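Local coordinates for ABC sugar transporter, periplasmic sugar binding protein (Legionella pneumophila subsp. pneumophila, PDB 3ROT) that probably binds a sugar in the periplasm as the solute-binding component of an ABC transporter for carbohydrate uptake, at residues 59-64 with 83-88; 132-137 with 181-186; 137-142 with 196-201; 192-197 with 219-224. All coordinates share one frame; numbering follows the deposited sequence.

Contact 1 (59-64 with 83-88); sequences ATYPSG and NKLNIP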
# COMPACT_ATOMS: atom_id res chain seq x y z
N ALA A 59 2.49 -12.69 27.95
CA ALA A 59 1.95 -13.89 28.57
C ALA A 59 2.77 -15.14 28.25
O ALA A 59 2.81 -16.09 29.04
CB ALA A 59 0.50 -14.10 28.13
N THR A 60 3.42 -15.14 27.09
CA THR A 60 4.22 -16.29 26.67
C THR A 60 5.62 -16.29 27.25
O THR A 60 6.39 -17.21 27.01
CB THR A 60 4.34 -16.36 25.14
OG1 THR A 60 5.08 -15.23 24.67
CG2 THR A 60 2.97 -16.37 24.49
N TYR A 61 5.96 -15.25 28.02
CA TYR A 61 7.29 -15.13 28.61
C TYR A 61 8.40 -15.36 27.58
O TYR A 61 9.19 -16.30 27.70
CB TYR A 61 7.44 -16.13 29.77
CG TYR A 61 6.63 -15.75 30.99
CD1 TYR A 61 7.10 -14.79 31.89
CD2 TYR A 61 5.36 -16.30 31.21
CE1 TYR A 61 6.32 -14.38 32.98
CE2 TYR A 61 4.58 -15.90 32.29
CZ TYR A 61 5.06 -14.94 33.17
OH TYR A 61 4.28 -14.51 34.23
N PRO A 62 8.47 -14.50 26.55
CA PRO A 62 9.49 -14.62 25.51
C PRO A 62 10.88 -14.20 25.99
O PRO A 62 11.03 -13.60 27.05
CB PRO A 62 8.96 -13.71 24.41
CG PRO A 62 8.33 -12.61 25.19
CD PRO A 62 7.57 -13.37 26.26
N SER A 63 11.90 -14.52 25.20
CA SER A 63 13.27 -14.17 25.54
C SER A 63 13.50 -12.66 25.38
O SER A 63 14.39 -12.09 26.01
CB SER A 63 14.25 -14.93 24.64
OG SER A 63 14.16 -16.33 24.85
N GLY A 64 12.70 -12.02 24.54
CA GLY A 64 12.84 -10.60 24.33
C GLY A 64 11.81 -10.07 23.35
O GLY A 64 11.20 -10.83 22.59
N ASN A 83 8.52 -4.95 32.28
CA ASN A 83 9.65 -4.66 33.15
C ASN A 83 9.60 -5.52 34.43
O ASN A 83 10.63 -6.02 34.88
CB ASN A 83 9.66 -3.18 33.51
CG ASN A 83 10.98 -2.76 34.11
OD1 ASN A 83 12.03 -2.93 33.50
ND2 ASN A 83 10.93 -2.20 35.31
N LYS A 84 8.41 -5.67 34.99
CA LYS A 84 8.25 -6.47 36.20
C LYS A 84 8.51 -7.96 35.95
O LYS A 84 9.08 -8.64 36.80
CB LYS A 84 6.84 -6.28 36.78
CG LYS A 84 6.58 -4.87 37.31
CD LYS A 84 5.41 -4.84 38.30
CE LYS A 84 4.06 -4.99 37.62
NZ LYS A 84 3.74 -3.82 36.76
N LEU A 85 8.10 -8.46 34.79
CA LEU A 85 8.30 -9.87 34.46
C LEU A 85 9.74 -10.14 34.05
O LEU A 85 10.12 -11.29 33.82
CB LEU A 85 7.35 -10.28 33.33
CG LEU A 85 5.86 -10.11 33.65
CD1 LEU A 85 5.02 -10.44 32.42
CD2 LEU A 85 5.48 -10.99 34.82
N ASN A 86 10.53 -9.08 33.96
CA ASN A 86 11.94 -9.19 33.59
C ASN A 86 12.15 -9.61 32.14
O ASN A 86 13.18 -10.20 31.79
CB ASN A 86 12.66 -10.16 34.54
CG ASN A 86 14.17 -10.13 34.36
OD1 ASN A 86 14.80 -9.08 34.51
ND2 ASN A 86 14.75 -11.29 34.05
N ILE A 87 11.17 -9.30 31.29
CA ILE A 87 11.27 -9.60 29.86
C ILE A 87 11.92 -8.37 29.23
O ILE A 87 11.39 -7.27 29.31
CB ILE A 87 9.88 -9.81 29.22
CG1 ILE A 87 9.23 -11.07 29.81
CG2 ILE A 87 10.01 -9.96 27.71
CD1 ILE A 87 7.77 -11.24 29.44
N PRO A 88 13.10 -8.55 28.59
CA PRO A 88 13.80 -7.43 27.96
C PRO A 88 12.98 -6.81 26.84
O PRO A 88 12.41 -7.52 26.01
CB PRO A 88 15.08 -8.07 27.43
CG PRO A 88 15.25 -9.29 28.29
CD PRO A 88 13.85 -9.80 28.42

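Contact 2 (132-137 with 181-186); sequences RALVLN and SYFKIH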
# COMPACT_ATOMS: atom_id res chain seq x y z
N ARG A 132 7.04 28.78 -0.14
CA ARG A 132 6.09 28.24 0.81
C ARG A 132 6.15 26.71 0.82
O ARG A 132 6.12 26.08 -0.24
CB ARG A 132 4.68 28.70 0.42
CG ARG A 132 3.59 28.37 1.42
CD ARG A 132 2.22 28.68 0.83
NE ARG A 132 1.19 28.78 1.87
CZ ARG A 132 1.04 29.83 2.68
NH1 ARG A 132 1.86 30.87 2.58
NH2 ARG A 132 0.09 29.83 3.60
N ALA A 133 6.22 26.13 2.01
CA ALA A 133 6.30 24.68 2.16
C ALA A 133 5.06 24.09 2.80
O ALA A 133 4.42 24.71 3.65
CB ALA A 133 7.52 24.29 2.99
N LEU A 134 4.75 22.86 2.40
CA LEU A 134 3.60 22.15 2.94
C LEU A 134 4.12 20.85 3.54
O LEU A 134 4.87 20.12 2.90
CB LEU A 134 2.61 21.86 1.81
CG LEU A 134 1.32 21.11 2.14
CD1 LEU A 134 0.42 21.96 3.04
CD2 LEU A 134 0.60 20.75 0.83
N VAL A 135 3.74 20.58 4.79
CA VAL A 135 4.16 19.36 5.48
C VAL A 135 2.98 18.41 5.59
O VAL A 135 1.97 18.73 6.24
CB VAL A 135 4.68 19.66 6.91
CG1 VAL A 135 5.04 18.35 7.61
CG2 VAL A 135 5.89 20.58 6.84
N LEU A 136 3.12 17.24 4.98
CA LEU A 136 2.04 16.26 4.97
C LEU A 136 2.20 15.20 6.07
O LEU A 136 3.15 14.42 6.05
CB LEU A 136 1.97 15.59 3.60
CG LEU A 136 2.03 16.53 2.38
CD1 LEU A 136 1.81 15.71 1.11
CD2 LEU A 136 0.96 17.61 2.49
N ASN A 137 1.26 15.19 7.02
CA ASN A 137 1.30 14.24 8.12
C ASN A 137 0.25 13.17 7.89
O ASN A 137 -0.96 13.46 7.85
CB ASN A 137 1.01 14.95 9.46
CG ASN A 137 1.49 14.14 10.66
OD1 ASN A 137 1.44 12.91 10.66
ND2 ASN A 137 1.96 14.84 11.69
N SER A 181 -6.61 20.59 -2.87
CA SER A 181 -7.37 21.70 -2.31
C SER A 181 -6.44 22.79 -1.80
O SER A 181 -6.69 23.98 -2.01
CB SER A 181 -8.26 21.23 -1.15
OG SER A 181 -9.25 20.32 -1.60
N TYR A 182 -5.36 22.38 -1.14
CA TYR A 182 -4.40 23.34 -0.60
C TYR A 182 -3.71 24.14 -1.70
O TYR A 182 -3.55 25.35 -1.59
CB TYR A 182 -3.34 22.62 0.24
CG TYR A 182 -2.47 23.57 1.03
CD1 TYR A 182 -2.85 24.00 2.30
CD2 TYR A 182 -1.29 24.08 0.49
CE1 TYR A 182 -2.08 24.91 3.02
CE2 TYR A 182 -0.52 24.99 1.19
CZ TYR A 182 -0.91 25.40 2.45
OH TYR A 182 -0.15 26.31 3.15
N PHE A 183 -3.28 23.46 -2.77
CA PHE A 183 -2.62 24.17 -3.85
C PHE A 183 -3.56 25.13 -4.59
O PHE A 183 -3.11 26.15 -5.13
CB PHE A 183 -1.99 23.18 -4.84
CG PHE A 183 -0.60 22.76 -4.45
CD1 PHE A 183 -0.38 21.97 -3.32
CD2 PHE A 183 0.50 23.19 -5.18
CE1 PHE A 183 0.91 21.63 -2.92
CE2 PHE A 183 1.79 22.85 -4.80
CZ PHE A 183 1.99 22.07 -3.66
N LYS A 184 -4.85 24.81 -4.60
CA LYS A 184 -5.83 25.67 -5.25
C LYS A 184 -5.89 26.98 -4.47
O LYS A 184 -6.17 28.04 -5.04
CB LYS A 184 -7.21 25.01 -5.25
CG LYS A 184 -7.28 23.70 -6.02
CD LYS A 184 -8.55 22.92 -5.69
CE LYS A 184 -8.44 21.46 -6.13
NZ LYS A 184 -9.58 20.62 -5.63
N ILE A 185 -5.62 26.90 -3.18
CA ILE A 185 -5.64 28.07 -2.32
C ILE A 185 -4.27 28.74 -2.23
O ILE A 185 -4.17 29.96 -2.12
CB ILE A 185 -6.13 27.71 -0.90
CG1 ILE A 185 -7.54 27.10 -0.99
CG2 ILE A 185 -6.16 28.94 -0.02
CD1 ILE A 185 -8.09 26.62 0.33
N HIS A 186 -3.21 27.93 -2.26
CA HIS A 186 -1.85 28.46 -2.19
C HIS A 186 -1.00 27.92 -3.33
O HIS A 186 -0.10 27.10 -3.11
CB HIS A 186 -1.19 28.12 -0.85
CG HIS A 186 -1.93 28.66 0.34
ND1 HIS A 186 -2.98 27.99 0.93
CD2 HIS A 186 -1.81 29.83 1.01
CE1 HIS A 186 -3.47 28.72 1.92
NE2 HIS A 186 -2.77 29.84 1.99

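Contact 3 (137-142 with 196-201); sequences NPQPGH and TSQALD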
# COMPACT_ATOMS: atom_id res chain seq x y z
N ASN A 137 1.26 15.19 7.02
CA ASN A 137 1.30 14.24 8.12
C ASN A 137 0.25 13.17 7.89
O ASN A 137 -0.96 13.46 7.85
CB ASN A 137 1.01 14.95 9.46
CG ASN A 137 1.49 14.14 10.66
OD1 ASN A 137 1.44 12.91 10.66
ND2 ASN A 137 1.96 14.84 11.69
N PRO A 138 0.68 11.91 7.73
CA PRO A 138 -0.32 10.87 7.51
C PRO A 138 -0.80 10.24 8.80
O PRO A 138 -1.75 9.45 8.79
CB PRO A 138 0.42 9.88 6.61
CG PRO A 138 1.80 9.94 7.15
CD PRO A 138 2.03 11.44 7.36
N GLN A 139 -0.16 10.58 9.91
CA GLN A 139 -0.55 10.01 11.19
C GLN A 139 -0.47 10.93 12.40
O GLN A 139 0.45 10.82 13.21
CB GLN A 139 0.30 8.77 11.51
CG GLN A 139 0.10 7.61 10.59
CD GLN A 139 1.02 6.46 10.95
OE1 GLN A 139 0.93 5.89 12.04
NE2 GLN A 139 1.92 6.11 10.04
N PRO A 140 -1.43 11.86 12.53
CA PRO A 140 -1.36 12.73 13.71
C PRO A 140 -1.43 11.78 14.92
O PRO A 140 -2.13 10.76 14.87
CB PRO A 140 -2.60 13.61 13.56
CG PRO A 140 -2.71 13.74 12.08
CD PRO A 140 -2.48 12.31 11.61
N GLY A 141 -0.72 12.09 15.99
CA GLY A 141 -0.75 11.20 17.14
C GLY A 141 0.55 10.42 17.22
O GLY A 141 0.98 10.04 18.31
N HIS A 142 1.17 10.17 16.07
CA HIS A 142 2.45 9.46 16.02
C HIS A 142 3.52 10.41 16.54
O HIS A 142 3.88 11.38 15.86
CB HIS A 142 2.76 9.05 14.57
CG HIS A 142 3.99 8.21 14.43
ND1 HIS A 142 5.21 8.58 14.96
CD2 HIS A 142 4.21 7.06 13.75
CE1 HIS A 142 6.12 7.69 14.61
NE2 HIS A 142 5.54 6.76 13.87
N THR A 196 6.31 10.50 5.72
CA THR A 196 6.56 9.06 5.48
C THR A 196 6.17 8.76 4.04
O THR A 196 5.57 9.61 3.36
CB THR A 196 5.73 8.12 6.39
OG1 THR A 196 4.40 8.03 5.89
CG2 THR A 196 5.70 8.62 7.83
N SER A 197 6.48 7.56 3.57
CA SER A 197 6.15 7.19 2.20
C SER A 197 4.64 7.07 2.00
O SER A 197 4.15 7.10 0.87
CB SER A 197 6.85 5.87 1.83
OG SER A 197 6.44 4.82 2.69
N GLN A 198 3.88 6.94 3.09
CA GLN A 198 2.42 6.84 2.96
C GLN A 198 1.82 8.13 2.39
O GLN A 198 0.76 8.10 1.76
CB GLN A 198 1.78 6.57 4.31
CG GLN A 198 2.22 5.28 4.98
CD GLN A 198 1.89 5.29 6.45
OE1 GLN A 198 2.32 6.19 7.20
NE2 GLN A 198 1.11 4.31 6.89
N ALA A 199 2.48 9.25 2.64
CA ALA A 199 2.02 10.53 2.10
C ALA A 199 2.56 10.65 0.68
O ALA A 199 1.87 11.11 -0.23
CB ALA A 199 2.54 11.69 2.96
N LEU A 200 3.81 10.23 0.48
CA LEU A 200 4.44 10.32 -0.83
C LEU A 200 3.81 9.50 -1.96
O LEU A 200 3.64 10.02 -3.06
CB LEU A 200 5.93 9.98 -0.73
CG LEU A 200 6.72 10.19 -2.03
CD1 LEU A 200 6.62 11.65 -2.47
CD2 LEU A 200 8.18 9.81 -1.80
N ASP A 201 3.46 8.23 -1.72
CA ASP A 201 2.88 7.42 -2.80
C ASP A 201 1.72 8.08 -3.56
O ASP A 201 1.79 8.26 -4.78
CB ASP A 201 2.40 6.05 -2.30
CG ASP A 201 3.53 5.17 -1.84
OD1 ASP A 201 4.59 5.16 -2.50
OD2 ASP A 201 3.34 4.48 -0.82

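Contact 4 (192-197 with 219-224); sequences IFCLTS and PQVYSF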
# COMPACT_ATOMS: atom_id res chain seq x y z
N ILE A 192 7.25 20.52 -0.85
CA ILE A 192 6.43 19.58 -0.11
C ILE A 192 7.31 18.60 0.66
O ILE A 192 8.27 18.03 0.12
CB ILE A 192 5.48 18.78 -1.02
CG1 ILE A 192 4.50 19.73 -1.72
CG2 ILE A 192 4.71 17.75 -0.18
CD1 ILE A 192 3.49 19.04 -2.63
N PHE A 193 7.00 18.45 1.94
CA PHE A 193 7.71 17.53 2.82
C PHE A 193 6.75 16.41 3.20
O PHE A 193 5.71 16.67 3.80
CB PHE A 193 8.13 18.23 4.12
CG PHE A 193 9.25 19.21 3.97
CD1 PHE A 193 10.58 18.79 4.12
CD2 PHE A 193 8.99 20.56 3.74
CE1 PHE A 193 11.63 19.70 4.03
CE2 PHE A 193 10.04 21.47 3.65
CZ PHE A 193 11.36 21.04 3.80
N CYS A 194 7.09 15.17 2.85
CA CYS A 194 6.25 14.03 3.22
C CYS A 194 6.91 13.37 4.43
O CYS A 194 8.07 12.96 4.35
CB CYS A 194 6.18 13.02 2.08
SG CYS A 194 5.39 13.65 0.59
N LEU A 195 6.17 13.26 5.53
CA LEU A 195 6.71 12.68 6.75
C LEU A 195 6.98 11.18 6.65
O LEU A 195 7.79 10.65 7.40
CB LEU A 195 5.79 13.00 7.94
CG LEU A 195 5.68 14.51 8.22
CD1 LEU A 195 4.80 14.77 9.43
CD2 LEU A 195 7.07 15.08 8.46
N THR A 196 6.31 10.50 5.72
CA THR A 196 6.56 9.06 5.48
C THR A 196 6.17 8.76 4.04
O THR A 196 5.57 9.61 3.36
CB THR A 196 5.73 8.12 6.39
OG1 THR A 196 4.40 8.03 5.89
CG2 THR A 196 5.70 8.62 7.83
N SER A 197 6.48 7.56 3.57
CA SER A 197 6.15 7.19 2.20
C SER A 197 4.64 7.07 2.00
O SER A 197 4.15 7.10 0.87
CB SER A 197 6.85 5.87 1.83
OG SER A 197 6.44 4.82 2.69
N PRO A 219 5.86 20.91 -7.63
CA PRO A 219 6.59 21.36 -6.44
C PRO A 219 7.83 20.50 -6.20
O PRO A 219 7.96 19.40 -6.75
CB PRO A 219 5.56 21.18 -5.34
CG PRO A 219 4.92 19.88 -5.76
CD PRO A 219 4.70 20.09 -7.25
N GLN A 220 8.75 21.01 -5.38
CA GLN A 220 9.96 20.29 -5.04
C GLN A 220 9.56 19.44 -3.85
O GLN A 220 9.01 19.95 -2.88
CB GLN A 220 11.07 21.26 -4.67
CG GLN A 220 11.39 22.17 -5.82
CD GLN A 220 11.69 21.40 -7.08
OE1 GLN A 220 12.75 20.78 -7.20
NE2 GLN A 220 10.75 21.40 -8.02
N VAL A 221 9.85 18.14 -3.93
CA VAL A 221 9.44 17.20 -2.91
C VAL A 221 10.54 16.54 -2.07
O VAL A 221 11.57 16.09 -2.59
CB VAL A 221 8.56 16.09 -3.55
CG1 VAL A 221 8.04 15.14 -2.48
CG2 VAL A 221 7.41 16.74 -4.32
N TYR A 222 10.28 16.46 -0.78
CA TYR A 222 11.22 15.87 0.18
C TYR A 222 10.49 14.82 1.00
O TYR A 222 9.31 14.97 1.31
CB TYR A 222 11.79 16.98 1.06
CG TYR A 222 12.59 17.96 0.25
CD1 TYR A 222 13.95 17.76 0.02
CD2 TYR A 222 11.96 19.04 -0.39
CE1 TYR A 222 14.66 18.59 -0.83
CE2 TYR A 222 12.68 19.89 -1.25
CZ TYR A 222 14.03 19.65 -1.46
OH TYR A 222 14.76 20.44 -2.30
N SER A 223 11.18 13.75 1.36
CA SER A 223 10.51 12.70 2.12
C SER A 223 11.43 11.89 3.04
O SER A 223 12.62 12.19 3.20
CB SER A 223 9.79 11.76 1.14
OG SER A 223 8.86 10.93 1.81
N PHE A 224 10.83 10.86 3.64
CA PHE A 224 11.53 9.95 4.53
C PHE A 224 11.34 8.53 4.02
O PHE A 224 10.25 8.17 3.57
CB PHE A 224 10.96 10.03 5.95
CG PHE A 224 11.36 11.26 6.71
CD1 PHE A 224 12.32 11.18 7.71
CD2 PHE A 224 10.78 12.49 6.43
CE1 PHE A 224 12.71 12.31 8.42
CE2 PHE A 224 11.16 13.63 7.14
CZ PHE A 224 12.13 13.53 8.14

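Contact 1 (59-64 with 83-88)
Ile87 carries most of the apolar contact, reaching from its loop into the corner formed by Tyr61 and Pro62. Its CG1 branch stands anti to the carbonyl carbon (chi1 -65°), which sends CD1 to Pro62 CD at 3.8 Å and to within 4.0 Å of Tyr61 CA. The CG2 methyl lies farther along the same side of the proline ring, 4.0 Å from Pro62 CG, and the two side chains cross at about a right angle. Farther out, the Tyr61 ring runs across the end of Leu85, whose CD2 lies 3.9 Å from Tyr61 CE1 and also brushes the hydroxyl; this outer part is nearer the surface than the buried Pro62 and Ile87.

Backbone oxygens meet carbon atoms: Pro88 CD comes to 3.4 Å from Ser63 O, and Gly64 CA approaches Pro88 O at 3.5 Å in a CA-H...O contact with an angle of 133° at the hydrogen.

Both segments turn out of a helix in a similar way. Tyr61 leaves helix 47-59 with positive phi, while Asn86 ends helix 76-85 in a Schellman motif. Each loop then feeds a parallel strand, 64-67 or 89-92, neighbours in one sheet of this Rossmann-like alpha/beta fold. Strand 5-9 borders the other side of 64-67, with its Tyr7 touching Pro62, and Asn262 donates to Ser63 O.

Contact 2 (132-137 with 181-186)
The Tyr182 ring is covered on both faces: Leu134 CD1 sits over the centre of one, 3.5 Å from the centroid and almost on the normal, a CH-pi contact, and His186 ND1 lies above the rim of the other. The Arg132 guanidinium has the His186 ring over one face, the two planes being practically parallel, with His186 CD2 at 3.2 Å from Arg132 NH2. Near the edge of that guanidinium stands the Tyr182 hydroxyl, which accepts from Arg132 NE at 3.1 Å, the N-H...O angle 149° and the oxygen tilted out of the guanidinium plane. Phe183 presents its ring edge to the other leucine methyl, Leu134 CD2 to Phe183 CE1 being 3.9 Å.

Strand 132-137 and the end of the helix, 181-185, run nearly antiparallel, at 165°, with their axes 11.2 Å apart. This is the layering of a Rossmann-like alpha/beta domain, in which a helix connecting parallel strands packs along one face of the sheet.

Arg132 spans that gap with an extended chain: CG is anti to the backbone N (chi1 -173°), and the chain continues straight to NE, laying the guanidinium over the His186 ring with its NE edge toward Tyr182 OH. Deeper along the strand, Leu134 keeps CD1 on the Tyr182 face, while CD2 touches both Tyr182 and Phe183. Phe183 also meets the rings of Phe215, edge-to-face, and Tyr217. At the helix end, His186 O accepts from Thr189 OG1, and the loop beyond also reaches the strand, where Asn190 OD1 accepts from the Arg132 backbone N.

Contact 3 (137-142 with 196-201)
Pro138 and Gln139 meet the start of helix 197-208 directly, just after Asn137 has ended its strand. Asn137 prepares the bend: its OD1 accepts from Gln139 N at 2.9 Å, an Asx turn, while its ND2 is held by Glu165. Pro138 then turns its ring toward the helix start, with CG 3.5 Å from Thr196 OG1 and CD 4.4 Å from Ala199 CB.

Gln139 makes the polar link. Its chain is extended beyond CG (chi2 178°), which carries the amide across to Gln198, where Gln139 NE2 donates to Gln198 OE1 at 2.9 Å. The donor lies in the carbonyl plane, on a lone pair, although the two amide planes are steeply inclined at 76°. The same oxygen accepts from Thr196 OG1 at 3.1 Å, so two donors fix the rotation of the Gln198 amide. Thr196 OG1 in turn accepts a hydrogen bond from Gln198 N at 3.0 Å, an N-cap that ties the helix start to the bond network.

From Gln139 to His142 the chain makes a type II turn, with Gly141 at positive phi. His142 is the N-cap of helix 143-158, and its NE2 bonds a bound glycerol, probably from the crystallisation liquor. The contact joins the loop between strand 132-137 and helix 143-158 to the start of helix 197-208, at the C-terminal ends of strands 132-137 and 191-194, with Leu145 against both Gln139 and Thr196.

Contact 4 (192-197 with 219-224)
Ile192 and Cys194 pair with strand 220-224 in a tight parallel ladder. Ile192 N donates to Gln220 O, Ile192 O accepts from Tyr222 N, and Cys194 N donates to Tyr222 O, each bond 2.7 Å long. On one face Ile192 extends CD1 to Pro219 CG at 3.5 Å, its CG1 branch anti to the carbonyl carbon (chi1 -62°), beside Val221. Across the sheet Phe193 and Tyr222 lie obliquely, their centroids 5.6 Å apart, with Phe193 CD1 3.8 Å from Tyr222 CB.

The pairing opens beyond Cys194. Ser223 OG makes at most a weak, unsettled bond to Cys194 O, and Phe224 turns its ring edge to that carbonyl, CD2 to Cys194 O being 3.4 Å; Thr196 and Ser197 then swing off into a helix. At the other end, partly exposed Gln220 leads its side chain away to Asn240.

The two strands are adjacent in the five-stranded parallel sheet, joined by a right-handed crossover through helix 197-208. Strand 132-137 flanks 191-194, strand 241-243 flanks 220-224, and helices 112-126 and 143-158 cover the Phe193 and Tyr222 face.

Overall arrangement
Contacts 2, 3 and 4 belong to one lobe of the two-lobed binding protein, and contact 1 to the other, its centre 46 Å from that of contact 2. Contacts 2 and 4 meet through neighbouring strands: Leu134 O lies 2.9 Å from Phe193 N, a probable hydrogen bond, and Phe183 packs on Ile192. Contact 3 shares Asn137 with contact 2 and Thr196 and Ser197 with contact 4, and its Leu200 rests on Cys194 and Val221. It is the contact nearest the chain's centre, about 8 Å between centres. A glycerol, probably from the crystallisation liquor, lies about 4 Å from the Thr196 side chain and may mark the sugar pocket expected between the lobes.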